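Side-chain contacts in N(2),N(2)-dimethylguanosine tRNA methyltransferase (Pyrococcus horikoshii, PDB 2DUL), which probably dimethylates N2 of the guanine at position 26 of a number of tRNAs, drawing both methyl groups from S-adenosyl-L-methionine: residues I79-D82 with A83-M87; L99-K103 with G104-L108; P175-C178 with L179-L183; V201-I204 with A205-A208; L320-T324 with H325-R329. All blocks are in the same frame, centred on the assembly; numbering follows the deposited sequence.

Contact 1. Residues I79-D82 with A83-M87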
loop_
_atom_site.group_PDB
_atom_site.type_symbol
_atom_site.label_atom_id
_atom_site.label_comp_id
_atom_site.label_asym_id
_atom_site.label_seq_id
_atom_site.Cartn_x
_atom_site.Cartn_y
_atom_site.Cartn_z
ATOM N N ILE A 79 -6.199 1.555 20.938
ATOM C CA ILE A 79 -6.916 2.392 21.886
ATOM C C ILE A 79 -7.916 1.598 22.729
ATOM O O ILE A 79 -8.324 2.043 23.800
ATOM C CB ILE A 79 -7.659 3.527 21.143
ATOM C CG1 ILE A 79 -8.201 4.549 22.144
ATOM C CG2 ILE A 79 -8.786 2.943 20.307
ATOM C CD1 ILE A 79 -8.862 5.744 21.492
ATOM N N SER A 80 -8.301 0.421 22.248
ATOM C CA SER A 80 -9.267 -0.418 22.955
ATOM C C SER A 80 -8.685 -1.245 24.095
ATOM O O SER A 80 -7.670 -1.921 23.932
ATOM C CB SER A 80 -9.960 -1.358 21.969
ATOM O OG SER A 80 -10.690 -2.361 22.660
ATOM N N GLU A 81 -9.348 -1.191 25.248
ATOM C CA GLU A 81 -8.936 -1.944 26.432
ATOM C C GLU A 81 -8.980 -3.448 26.161
ATOM O O GLU A 81 -8.086 -4.190 26.576
ATOM C CB GLU A 81 -9.862 -1.617 27.609
ATOM C CG GLU A 81 -9.632 -2.463 28.856
ATOM C CD GLU A 81 -8.458 -1.986 29.690
ATOM O OE1 GLU A 81 -7.316 -1.983 29.182
ATOM O OE2 GLU A 81 -8.681 -1.611 30.861
ATOM N N ASP A 82 -10.034 -3.897 25.483
ATOM C CA ASP A 82 -10.185 -5.310 25.152
ATOM C C ASP A 82 -9.050 -5.758 24.241
ATOM O O ASP A 82 -8.482 -6.834 24.423
ATOM C CB ASP A 82 -11.522 -5.558 24.450
ATOM C CG ASP A 82 -12.706 -5.454 25.392
ATOM O OD1 ASP A 82 -13.851 -5.620 24.923
ATOM O OD2 ASP A 82 -12.493 -5.212 26.600
ATOM N N ALA A 83 -8.728 -4.930 23.253
ATOM C CA ALA A 83 -7.653 -5.255 22.328
ATOM C C ALA A 83 -6.332 -5.314 23.089
ATOM O O ALA A 83 -5.542 -6.240 22.910
ATOM C CB ALA A 83 -7.580 -4.212 21.220
ATOM N N TYR A 84 -6.107 -4.328 23.951
ATOM C CA TYR A 84 -4.879 -4.269 24.744
ATOM C C TYR A 84 -4.698 -5.539 25.582
ATOM O O TYR A 84 -3.616 -6.128 25.614
ATOM C CB TYR A 84 -4.906 -3.043 25.661
ATOM C CG TYR A 84 -3.704 -2.933 26.575
ATOM C CD1 TYR A 84 -2.425 -2.704 26.059
ATOM C CD2 TYR A 84 -3.844 -3.055 27.956
ATOM C CE1 TYR A 84 -1.314 -2.596 26.902
ATOM C CE2 TYR A 84 -2.741 -2.952 28.811
ATOM C CZ TYR A 84 -1.478 -2.720 28.276
ATOM O OH TYR A 84 -0.391 -2.595 29.116
ATOM N N GLU A 85 -5.760 -5.957 26.263
ATOM C CA GLU A 85 -5.696 -7.163 27.084
ATOM C C GLU A 85 -5.368 -8.388 26.233
ATOM O O GLU A 85 -4.577 -9.243 26.636
ATOM C CB GLU A 85 -7.028 -7.389 27.807
ATOM C CG GLU A 85 -7.318 -6.384 28.912
ATOM C CD GLU A 85 -6.260 -6.391 30.001
ATOM O OE1 GLU A 85 -5.947 -7.483 30.527
ATOM O OE2 GLU A 85 -5.742 -5.304 30.333
ATOM N N LEU A 86 -5.972 -8.467 25.051
ATOM C CA LEU A 86 -5.745 -9.596 24.160
ATOM C C LEU A 86 -4.339 -9.564 23.566
ATOM O O LEU A 86 -3.726 -10.609 23.334
ATOM C CB LEU A 86 -6.787 -9.601 23.040
ATOM C CG LEU A 86 -6.724 -10.796 22.085
ATOM C CD1 LEU A 86 -6.744 -12.095 22.878
ATOM C CD2 LEU A 86 -7.899 -10.734 21.115
ATOM N N MET A 87 -3.831 -8.362 23.314
ATOM C CA MET A 87 -2.489 -8.215 22.767
ATOM C C MET A 87 -1.462 -8.776 23.752
ATOM O O MET A 87 -0.559 -9.509 23.362
ATOM C CB MET A 87 -2.211 -6.739 22.456
ATOM C CG MET A 87 -2.925 -6.242 21.197
ATOM S SD MET A 87 -3.046 -4.435 21.034
ATOM C CE MET A 87 -1.384 -4.008 20.837
#
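A83, D82 and E81 bury the most surface here, in the first turn of a helix whose amino end is capped by S80. A83 is held at two points: its backbone N donates to S80 OG over 3.3 Å, nearly straight at 168°, and its CB packs 3.8 Å from S80 CB while also touching D78. The S80 hydroxyl, anti to its own backbone N, is placed for this bond, and S80 O receives Y84 N at 2.9 Å. D82 takes part mainly through its backbone, its O accepting from L86 N at 3.1 Å. E81 bends at chi2 (80°), which brings OE1 obliquely to within 3.8 Å of Y84 CD2. The same OE1 comes within 3.9 Å of E85 OE2; the two side chains run alongside each other, bringing like charges close, and the salt bridge from E85 to K88 probably eases their repulsion. S80 N is itself hydrogen-bonded to D78 OD2, a residue predicted to bind S-adenosyl-L-methionine. The arrangement is a serine N-cap, placed where strand 73-78 gives way to helix 81-94 in a class I methyltransferase fold, beside the presumed cofactor site.

Contact 2. Residues L99-K103 with G104-L108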
loop_
_atom_site.group_PDB
_atom_site.type_symbol
_atom_site.label_atom_id
_atom_site.label_comp_id
_atom_site.label_asym_id
_atom_site.label_seq_id
_atom_site.Cartn_x
_atom_site.Cartn_y
_atom_site.Cartn_z
ATOM N N LEU A 99 6.614 -9.985 30.993
ATOM C CA LEU A 99 5.973 -8.847 30.340
ATOM C C LEU A 99 5.654 -7.863 31.465
ATOM O O LEU A 99 4.616 -7.971 32.120
ATOM C CB LEU A 99 4.682 -9.288 29.642
ATOM C CG LEU A 99 3.926 -8.236 28.821
ATOM C CD1 LEU A 99 4.768 -7.795 27.635
ATOM C CD2 LEU A 99 2.605 -8.821 28.340
ATOM N N ARG A 100 6.559 -6.917 31.697
ATOM C CA ARG A 100 6.394 -5.935 32.762
ATOM C C ARG A 100 5.414 -4.831 32.373
ATOM O O ARG A 100 5.640 -4.099 31.407
ATOM C CB ARG A 100 7.754 -5.333 33.119
ATOM C CG ARG A 100 7.736 -4.455 34.353
ATOM C CD ARG A 100 9.131 -3.958 34.702
ATOM N NE ARG A 100 9.130 -3.192 35.945
ATOM C CZ ARG A 100 8.533 -2.016 36.098
ATOM N NH1 ARG A 100 8.581 -1.397 37.271
ATOM N NH2 ARG A 100 7.900 -1.451 35.078
ATOM N N GLU A 101 4.335 -4.707 33.141
ATOM C CA GLU A 101 3.306 -3.713 32.859
ATOM C C GLU A 101 3.193 -2.584 33.876
ATOM O O GLU A 101 3.313 -2.798 35.079
ATOM C CB GLU A 101 1.939 -4.389 32.740
ATOM C CG GLU A 101 0.837 -3.452 32.267
ATOM C CD GLU A 101 -0.531 -4.105 32.263
ATOM O OE1 GLU A 101 -1.469 -3.509 31.694
ATOM O OE2 GLU A 101 -0.673 -5.206 32.840
ATOM N N SER A 102 2.942 -1.381 33.371
ATOM C CA SER A 102 2.777 -0.203 34.210
ATOM C C SER A 102 2.062 0.915 33.454
ATOM O O SER A 102 2.576 1.447 32.470
ATOM C CB SER A 102 4.139 0.287 34.712
ATOM O OG SER A 102 5.036 0.487 33.635
ATOM N N LYS A 103 0.861 1.245 33.920
ATOM C CA LYS A 103 0.044 2.307 33.338
ATOM C C LYS A 103 -0.239 2.214 31.837
ATOM O O LYS A 103 0.150 3.094 31.067
ATOM C CB LYS A 103 0.670 3.669 33.655
ATOM C CG LYS A 103 0.589 4.063 35.126
ATOM C CD LYS A 103 1.302 5.385 35.382
ATOM C CE LYS A 103 1.152 5.825 36.834
ATOM N NZ LYS A 103 1.643 4.796 37.796
ATOM N N GLY A 104 -0.926 1.155 31.427
ATOM C CA GLY A 104 -1.272 0.999 30.026
ATOM C C GLY A 104 -0.131 0.702 29.074
ATOM O O GLY A 104 -0.256 0.933 27.870
ATOM N N ARG A 105 0.977 0.190 29.602
ATOM C CA ARG A 105 2.130 -0.154 28.775
ATOM C C ARG A 105 2.852 -1.375 29.357
ATOM O O ARG A 105 3.191 -1.402 30.540
ATOM C CB ARG A 105 3.077 1.045 28.683
ATOM C CG ARG A 105 4.378 0.777 27.955
ATOM C CD ARG A 105 5.111 2.081 27.678
ATOM N NE ARG A 105 4.478 2.840 26.601
ATOM C CZ ARG A 105 4.566 4.158 26.457
ATOM N NH1 ARG A 105 3.960 4.758 25.440
ATOM N NH2 ARG A 105 5.242 4.882 27.341
ATOM N N ALA A 106 3.068 -2.390 28.525
ATOM C CA ALA A 106 3.739 -3.616 28.959
ATOM C C ALA A 106 4.939 -3.853 28.058
ATOM O O ALA A 106 4.818 -3.829 26.838
ATOM C CB ALA A 106 2.774 -4.799 28.884
ATOM N N ILE A 107 6.094 -4.102 28.665
ATOM C CA ILE A 107 7.317 -4.283 27.904
ATOM C C ILE A 107 8.058 -5.578 28.207
ATOM O O ILE A 107 8.255 -5.932 29.369
ATOM C CB ILE A 107 8.265 -3.096 28.165
ATOM C CG1 ILE A 107 7.529 -1.787 27.866
ATOM C CG2 ILE A 107 9.521 -3.226 27.307
ATOM C CD1 ILE A 107 8.301 -0.540 28.240
ATOM N N LEU A 108 8.465 -6.277 27.151
ATOM C CA LEU A 108 9.209 -7.529 27.284
ATOM C C LEU A 108 10.586 -7.305 26.670
ATOM O O LEU A 108 10.696 -7.004 25.485
ATOM C CB LEU A 108 8.487 -8.656 26.543
ATOM C CG LEU A 108 9.136 -10.049 26.548
ATOM C CD1 LEU A 108 9.200 -10.617 27.964
ATOM C CD2 LEU A 108 8.320 -10.974 25.657
HETATM O O HOH W 1 -1.735 -1.219 33.075
HETATM O O HOH W 2 5.834 0.189 31.154
#
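L99 leans over A106, its CG 3.6 Å from A106 CB. The leucine holds CG anti to its backbone N (chi1 -176°), and this carries the branch across the ladder, with CD1 continuing to L108 CB at 4.0 Å. E101 and A106 form the non-hydrogen-bonded antiparallel pair, their side chains on one face. The E101 chain is stretched throughout, so the carboxylate stands well clear of the strand: OE1 takes a hydrogen bond from Y84 OH, and OE2 forms a salt bridge with K88. A water donates to E101 OE1 at 2.7 Å and accepts from G104 N at 3.0 Å, tying this glutamate to the turn. S102 instead sets OG between its backbone N and carbonyl carbon (chi1 53°), where a second water bridges it to R105 O, an oxygen that S102 N also reaches at 2.8 Å. R100 and I107 form the hydrogen-bonded pair, bonded in both directions; I107 N approaches R100 O at 2.8 Å, while A106 CA adds a CA-H...O contact to the same oxygen. K103 and G104 both have positive phi, which glycine readily adopts. The result is a tight antiparallel beta hairpin at the outer edge of the large mixed sheet.

Contact 3. Residues P175-C178 with L179-L183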
loop_
_atom_site.group_PDB
_atom_site.type_symbol
_atom_site.label_atom_id
_atom_site.label_comp_id
_atom_site.label_asym_id
_atom_site.label_seq_id
_atom_site.Cartn_x
_atom_site.Cartn_y
_atom_site.Cartn_z
ATOM N N PRO A 175 -17.346 10.710 -4.430
ATOM C CA PRO A 175 -16.471 11.836 -4.770
ATOM C C PRO A 175 -16.305 12.914 -3.704
ATOM O O PRO A 175 -15.190 13.378 -3.465
ATOM C CB PRO A 175 -17.091 12.376 -6.057
ATOM C CG PRO A 175 -18.549 12.083 -5.869
ATOM C CD PRO A 175 -18.530 10.682 -5.308
ATOM N N ARG A 176 -17.400 13.318 -3.066
ATOM C CA ARG A 176 -17.309 14.352 -2.042
ATOM C C ARG A 176 -16.446 13.896 -0.877
ATOM O O ARG A 176 -15.649 14.670 -0.344
ATOM C CB ARG A 176 -18.705 14.746 -1.554
ATOM C CG ARG A 176 -19.586 15.247 -2.678
ATOM C CD ARG A 176 -20.701 16.136 -2.188
ATOM N NE ARG A 176 -21.519 16.581 -3.311
ATOM C CZ ARG A 176 -22.336 17.629 -3.280
ATOM N NH1 ARG A 176 -22.450 18.357 -2.176
ATOM N NH2 ARG A 176 -23.043 17.944 -4.358
ATOM N N ALA A 177 -16.597 12.637 -0.486
ATOM C CA ALA A 177 -15.802 12.090 0.605
ATOM C C ALA A 177 -14.327 12.037 0.192
ATOM O O ALA A 177 -13.438 12.245 1.018
ATOM C CB ALA A 177 -16.296 10.694 0.971
ATOM N N CYS A 178 -14.070 11.763 -1.087
ATOM C CA CYS A 178 -12.690 11.687 -1.560
ATOM C C CYS A 178 -12.051 13.065 -1.483
ATOM O O CYS A 178 -10.883 13.187 -1.121
ATOM C CB CYS A 178 -12.616 11.153 -2.999
ATOM S SG CYS A 178 -10.914 10.751 -3.537
ATOM N N LEU A 179 -12.813 14.101 -1.820
ATOM C CA LEU A 179 -12.293 15.467 -1.752
ATOM C C LEU A 179 -11.947 15.816 -0.302
ATOM O O LEU A 179 -10.900 16.406 -0.027
ATOM C CB LEU A 179 -13.327 16.468 -2.276
ATOM C CG LEU A 179 -13.164 17.008 -3.700
ATOM C CD1 LEU A 179 -13.124 15.865 -4.697
ATOM C CD2 LEU A 179 -14.317 17.962 -4.012
ATOM N N ARG A 180 -12.830 15.447 0.621
ATOM C CA ARG A 180 -12.611 15.738 2.034
ATOM C C ARG A 180 -11.438 14.983 2.649
ATOM O O ARG A 180 -10.627 15.570 3.367
ATOM C CB ARG A 180 -13.868 15.429 2.865
ATOM C CG ARG A 180 -15.106 16.271 2.532
ATOM C CD ARG A 180 -16.082 16.292 3.712
ATOM N NE ARG A 180 -16.399 14.945 4.184
ATOM C CZ ARG A 180 -17.240 14.108 3.581
ATOM N NH1 ARG A 180 -17.873 14.470 2.474
ATOM N NH2 ARG A 180 -17.432 12.892 4.077
ATOM N N LYS A 181 -11.349 13.686 2.375
ATOM C CA LYS A 181 -10.296 12.860 2.953
ATOM C C LYS A 181 -8.943 12.909 2.252
ATOM O O LYS A 181 -7.902 13.010 2.909
ATOM C CB LYS A 181 -10.756 11.397 3.020
ATOM C CG LYS A 181 -12.035 11.170 3.823
ATOM C CD LYS A 181 -12.493 9.720 3.733
ATOM C CE LYS A 181 -13.876 9.531 4.356
ATOM N NZ LYS A 181 -13.864 9.793 5.820
ATOM N N TYR A 182 -8.966 12.835 0.923
ATOM C CA TYR A 182 -7.741 12.809 0.131
ATOM C C TYR A 182 -7.398 14.063 -0.653
ATOM O O TYR A 182 -6.361 14.105 -1.317
ATOM C CB TYR A 182 -7.794 11.609 -0.819
ATOM C CG TYR A 182 -7.928 10.309 -0.068
ATOM C CD1 TYR A 182 -6.824 9.735 0.558
ATOM C CD2 TYR A 182 -9.169 9.677 0.071
ATOM C CE1 TYR A 182 -6.942 8.569 1.305
ATOM C CE2 TYR A 182 -9.298 8.502 0.824
ATOM C CZ TYR A 182 -8.177 7.960 1.437
ATOM O OH TYR A 182 -8.274 6.823 2.199
ATOM N N LEU A 183 -8.254 15.077 -0.576
ATOM C CA LEU A 183 -8.034 16.329 -1.292
ATOM C C LEU A 183 -7.662 16.074 -2.760
ATOM O O LEU A 183 -6.682 16.617 -3.282
ATOM C CB LEU A 183 -6.941 17.147 -0.582
ATOM C CG LEU A 183 -7.310 17.572 0.848
ATOM C CD1 LEU A 183 -6.130 18.285 1.505
ATOM C CD2 LEU A 183 -8.540 18.489 0.812
#
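R180 keeps CG beside its backbone N (chi1 -63°) and then turns sharply at chi3 (-52°), a fold that brings the guanidinium back over the preceding turn. A177 CA sits 3.4 Å above one face of that flat group, offset toward its rim, and A177 CB lies 4.0 Å from R180 NH2. R180 CG packs 3.3 Å from R176 O, the oxygen that accepts R180 N. On the buried side, C178 carries SG anti to its backbone N, which directs the sulfur along the helix toward Y182. SG meets Y182 CD2 at 4.1 Å and stands 5.3 Å from the centroid of the Y182 ring, 67° off the ring normal, an oblique cysteine sulfur-aromatic contact. Y182 is also tied to C178 through the backbone, its N donating to C178 O at 2.8 Å. P169 touches both C178 and Y182, so helix 167-170 covers this side. L183, with positive phi, then ends the helical geometry. The chemistry is thus divided across helix 175-182: sulfur and ring meet on the covered side, probably mainly by dispersion, whereas the exposed arginine lays its flat cation over backbone carbon without a side-chain hydrogen bond across this contact.

Contact 4. Residues V201-I204 with A205-A208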
loop_
_atom_site.group_PDB
_atom_site.type_symbol
_atom_site.label_atom_id
_atom_site.label_comp_id
_atom_site.label_asym_id
_atom_site.label_seq_id
_atom_site.Cartn_x
_atom_site.Cartn_y
_atom_site.Cartn_z
ATOM N N VAL A 201 -0.822 7.480 -2.882
ATOM C CA VAL A 201 0.600 7.816 -2.874
ATOM C C VAL A 201 0.754 9.330 -2.917
ATOM O O VAL A 201 1.573 9.904 -2.197
ATOM C CB VAL A 201 1.332 7.201 -4.086
ATOM C CG1 VAL A 201 2.792 7.659 -4.102
ATOM C CG2 VAL A 201 1.249 5.669 -4.017
ATOM N N GLY A 202 -0.052 9.965 -3.761
ATOM C CA GLY A 202 -0.004 11.407 -3.904
ATOM C C GLY A 202 -0.301 12.196 -2.639
ATOM O O GLY A 202 0.317 13.234 -2.401
ATOM N N VAL A 203 -1.235 11.722 -1.820
ATOM C CA VAL A 203 -1.565 12.445 -0.594
ATOM C C VAL A 203 -0.446 12.302 0.442
ATOM O O VAL A 203 -0.168 13.230 1.206
ATOM C CB VAL A 203 -2.922 11.969 0.007
ATOM C CG1 VAL A 203 -2.763 10.618 0.686
ATOM C CG2 VAL A 203 -3.455 13.030 0.984
ATOM N N ILE A 204 0.207 11.144 0.454
ATOM C CA ILE A 204 1.318 10.917 1.371
ATOM C C ILE A 204 2.441 11.884 0.984
ATOM O O ILE A 204 3.043 12.530 1.845
ATOM C CB ILE A 204 1.857 9.468 1.273
ATOM C CG1 ILE A 204 0.787 8.477 1.735
ATOM C CG2 ILE A 204 3.108 9.315 2.144
ATOM C CD1 ILE A 204 1.163 7.025 1.506
ATOM N N ALA A 205 2.701 11.986 -0.317
ATOM C CA ALA A 205 3.740 12.878 -0.824
ATOM C C ALA A 205 3.441 14.334 -0.468
ATOM O O ALA A 205 4.330 15.079 -0.062
ATOM C CB ALA A 205 3.868 12.727 -2.342
ATOM N N ARG A 206 2.187 14.740 -0.633
ATOM C CA ARG A 206 1.801 16.116 -0.335
ATOM C C ARG A 206 1.904 16.443 1.149
ATOM O O ARG A 206 2.421 17.499 1.499
ATOM C CB ARG A 206 0.387 16.408 -0.861
ATOM C CG ARG A 206 0.342 16.593 -2.386
ATOM C CD ARG A 206 -1.059 16.913 -2.885
ATOM N NE ARG A 206 -1.925 15.744 -2.785
ATOM C CZ ARG A 206 -3.250 15.797 -2.694
ATOM N NH1 ARG A 206 -3.870 16.968 -2.687
ATOM N NH2 ARG A 206 -3.951 14.675 -2.604
ATOM N N TYR A 207 1.443 15.548 2.024
ATOM C CA TYR A 207 1.534 15.802 3.467
ATOM C C TYR A 207 2.983 15.807 3.957
ATOM O O TYR A 207 3.322 16.509 4.918
ATOM C CB TYR A 207 0.765 14.748 4.270
ATOM C CG TYR A 207 -0.686 15.088 4.543
ATOM C CD1 TYR A 207 -1.603 15.206 3.502
ATOM C CD2 TYR A 207 -1.136 15.306 5.849
ATOM C CE1 TYR A 207 -2.940 15.538 3.746
ATOM C CE2 TYR A 207 -2.468 15.641 6.107
ATOM C CZ TYR A 207 -3.361 15.755 5.054
ATOM O OH TYR A 207 -4.670 16.096 5.295
ATOM N N ALA A 208 3.832 15.022 3.303
ATOM C CA ALA A 208 5.233 14.913 3.709
ATOM C C ALA A 208 6.088 16.134 3.388
ATOM O O ALA A 208 7.031 16.447 4.123
ATOM C CB ALA A 208 5.863 13.672 3.070
#
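The i to i+4 contacts of a continuous alpha helix, here the 192-209 helix that lies against strand 213-223 of the large mixed sheet, join V203 to Y207 and G202 to R206. V203 and Y207 run side by side in the same direction. The methyl CG2 of V203, anti to the backbone N, is the branch that touches the tyrosine, 3.8 Å from Y207 CE1, whereas CG1 occupies the more confined place between N and the carbonyl carbon. V203 O lies near the plane of the Y207 ring, at its edge, 3.4 Å from Y207 CD1, and accepts Y207 N over 2.9 Å. Helix 144-153 packs on this side, where M144 touches both residues.

G202 O serves R206 twice. The main-chain N of R206 donates to it at 3.0 Å, and NE adds a weak bond at 3.4 Å, bringing G202 O to the edge of the guanidinium, near its plane. A bend at chi3 (-71°) turns the arginine head back along its own helix to make this possible. The outer nitrogens are engaged more firmly: NH2 bonds to Y182 O and NH1 to L183 O, so the weak NE bond supplements the two that tie the guanidinium to those carbonyls. On the guanidinium's way past V203, R206 NH2 comes within 3.9 Å of V203 CB.

Contact 5. Residues L320-T324 with H325-R329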
loop_
_atom_site.group_PDB
_atom_site.type_symbol
_atom_site.label_atom_id
_atom_site.label_comp_id
_atom_site.label_asym_id
_atom_site.label_seq_id
_atom_site.Cartn_x
_atom_site.Cartn_y
_atom_site.Cartn_z
ATOM N N LEU A 320 -1.108 4.298 -15.692
ATOM C CA LEU A 320 -2.349 3.775 -16.247
ATOM C C LEU A 320 -2.239 2.608 -17.233
ATOM O O LEU A 320 -1.178 1.996 -17.399
ATOM C CB LEU A 320 -3.148 4.936 -16.862
ATOM C CG LEU A 320 -3.289 6.132 -15.903
ATOM C CD1 LEU A 320 -4.151 7.224 -16.531
ATOM C CD2 LEU A 320 -3.900 5.659 -14.579
ATOM N N PHE A 321 -3.357 2.289 -17.875
ATOM C CA PHE A 321 -3.405 1.173 -18.812
ATOM C C PHE A 321 -4.671 1.238 -19.646
ATOM O O PHE A 321 -5.506 2.122 -19.453
ATOM C CB PHE A 321 -3.364 -0.146 -18.032
ATOM C CG PHE A 321 -4.494 -0.310 -17.045
ATOM C CD1 PHE A 321 -5.684 -0.931 -17.418
ATOM C CD2 PHE A 321 -4.365 0.159 -15.736
ATOM C CE1 PHE A 321 -6.732 -1.084 -16.501
ATOM C CE2 PHE A 321 -5.403 0.013 -14.812
ATOM C CZ PHE A 321 -6.590 -0.612 -15.195
ATOM N N TYR A 322 -4.806 0.304 -20.580
ATOM C CA TYR A 322 -5.982 0.254 -21.435
ATOM C C TYR A 322 -6.751 -1.020 -21.115
ATOM O O TYR A 322 -6.197 -2.114 -21.163
ATOM C CB TYR A 322 -5.573 0.272 -22.914
ATOM C CG TYR A 322 -4.817 1.524 -23.316
ATOM C CD1 TYR A 322 -5.389 2.787 -23.156
ATOM C CD2 TYR A 322 -3.519 1.450 -23.821
ATOM C CE1 TYR A 322 -4.683 3.946 -23.485
ATOM C CE2 TYR A 322 -2.806 2.606 -24.154
ATOM C CZ TYR A 322 -3.395 3.848 -23.981
ATOM O OH TYR A 322 -2.692 4.995 -24.294
ATOM N N ASP A 323 -8.024 -0.868 -20.768
ATOM C CA ASP A 323 -8.867 -2.014 -20.441
ATOM C C ASP A 323 -9.578 -2.448 -21.721
ATOM O O ASP A 323 -10.469 -1.759 -22.207
ATOM C CB ASP A 323 -9.881 -1.621 -19.368
ATOM C CG ASP A 323 -10.634 -2.816 -18.811
ATOM O OD1 ASP A 323 -11.455 -3.403 -19.551
ATOM O OD2 ASP A 323 -10.390 -3.170 -17.635
ATOM N N THR A 324 -9.165 -3.587 -22.267
ATOM C CA THR A 324 -9.737 -4.100 -23.509
ATOM C C THR A 324 -11.258 -4.222 -23.474
ATOM O O THR A 324 -11.937 -3.909 -24.451
ATOM C CB THR A 324 -9.143 -5.480 -23.865
ATOM O OG1 THR A 324 -7.711 -5.395 -23.879
ATOM C CG2 THR A 324 -9.618 -5.915 -25.241
ATOM N N HIS A 325 -11.792 -4.674 -22.349
ATOM C CA HIS A 325 -13.234 -4.831 -22.224
ATOM C C HIS A 325 -13.958 -3.483 -22.218
ATOM O O HIS A 325 -14.836 -3.239 -23.044
ATOM C CB HIS A 325 -13.565 -5.614 -20.953
ATOM C CG HIS A 325 -15.021 -5.922 -20.803
ATOM N ND1 HIS A 325 -15.942 -4.988 -20.382
ATOM C CD2 HIS A 325 -15.723 -7.051 -21.064
ATOM C CE1 HIS A 325 -17.148 -5.526 -20.389
ATOM N NE2 HIS A 325 -17.043 -6.778 -20.799
ATOM N N ALA A 326 -13.578 -2.606 -21.295
ATOM C CA ALA A 326 -14.208 -1.293 -21.189
ATOM C C ALA A 326 -14.092 -0.476 -22.477
ATOM O O ALA A 326 -15.054 0.165 -22.897
ATOM C CB ALA A 326 -13.605 -0.516 -20.018
ATOM N N ILE A 327 -12.917 -0.494 -23.100
ATOM C CA ILE A 327 -12.717 0.259 -24.331
ATOM C C ILE A 327 -13.614 -0.296 -25.430
ATOM O O ILE A 327 -14.148 0.456 -26.246
ATOM C CB ILE A 327 -11.240 0.226 -24.783
ATOM C CG1 ILE A 327 -10.384 1.014 -23.784
ATOM C CG2 ILE A 327 -11.104 0.820 -26.181
ATOM C CD1 ILE A 327 -8.901 1.073 -24.123
ATOM N N GLY A 328 -13.781 -1.614 -25.446
ATOM C CA GLY A 328 -14.651 -2.225 -26.433
ATOM C C GLY A 328 -16.068 -1.690 -26.277
ATOM O O GLY A 328 -16.734 -1.378 -27.268
ATOM N N ARG A 329 -16.533 -1.573 -25.035
ATOM C CA ARG A 329 -17.883 -1.067 -24.785
ATOM C C ARG A 329 -18.015 0.422 -25.105
ATOM O O ARG A 329 -19.038 0.859 -25.637
ATOM C CB ARG A 329 -18.293 -1.311 -23.327
ATOM C CG ARG A 329 -18.363 -2.776 -22.938
ATOM C CD ARG A 329 -18.899 -2.970 -21.523
ATOM N NE ARG A 329 -20.311 -2.613 -21.398
ATOM C CZ ARG A 329 -20.756 -1.391 -21.124
ATOM N NH1 ARG A 329 -19.898 -0.398 -20.937
ATOM N NH2 ARG A 329 -22.061 -1.161 -21.042
#
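D323 and A326 supply the clearest polar link, an aspartate N-cap in which A326 N donates to D323 OD1 at 2.9 Å, D323 standing immediately before helix 324-331. The bond is almost perfectly straight, 176° at the hydrogen, although the amide meets the oxygen on its anti side and 30° out of the carboxylate plane. D323 has CG anti to its own backbone N (chi1 -170°), which swings the carboxylate toward the amide groups of the opening turn. At the cap A326 CB also packs 3.9 Å from D323 CB. That carboxylate is held at both oxygens: OD2 bonds to S358, while OD1 also takes a weak hydrogen bond from T360. Its charge, facing the amino end of the helix, would be expected to suit the helix dipole.

Backbone bonds continue the pattern. I327 N donates to D323 O at 2.9 Å, so D323 engages the first turn through side chain and main chain alike. G328 N reaches T324 O at 3.1 Å.

The apolar contact is between Y322 and I327. I327 points CD1 at Y322, 3.6 Å from Y322 CB and 4.0 Å from the ring atom Y322 CD1, the two side chains meeting at a slant.

Around this junction, short strand 322-323 pairs with strand 361-364 at the edge of a small antiparallel sheet, and helix 324-331 departs from its end. Helix 368-375 closes over the apolar side, with F371 touching Y322, T324 and I327.

In the fold
Contacts 1 and 2, centres 13 Å apart, are joined by Y84 OH, 2.9 Å from E101 OE1, which ties helix 81-94 to the hairpin. Contacts 3 and 4 pair similarly, 14 Å between centres, with R206 NH2 2.8 Å from Y182 O and R206 NH1 2.9 Å from L183 O. Contact 5 stands apart: its centre is 46 Å from that of contact 1, on the opposite side of the chain's centre, and its nearest atoms are about 12 Å from contact 4. Contact 1 alone adjoins the predicted cofactor site, the S80 side chain lying about 3 Å from that of D78.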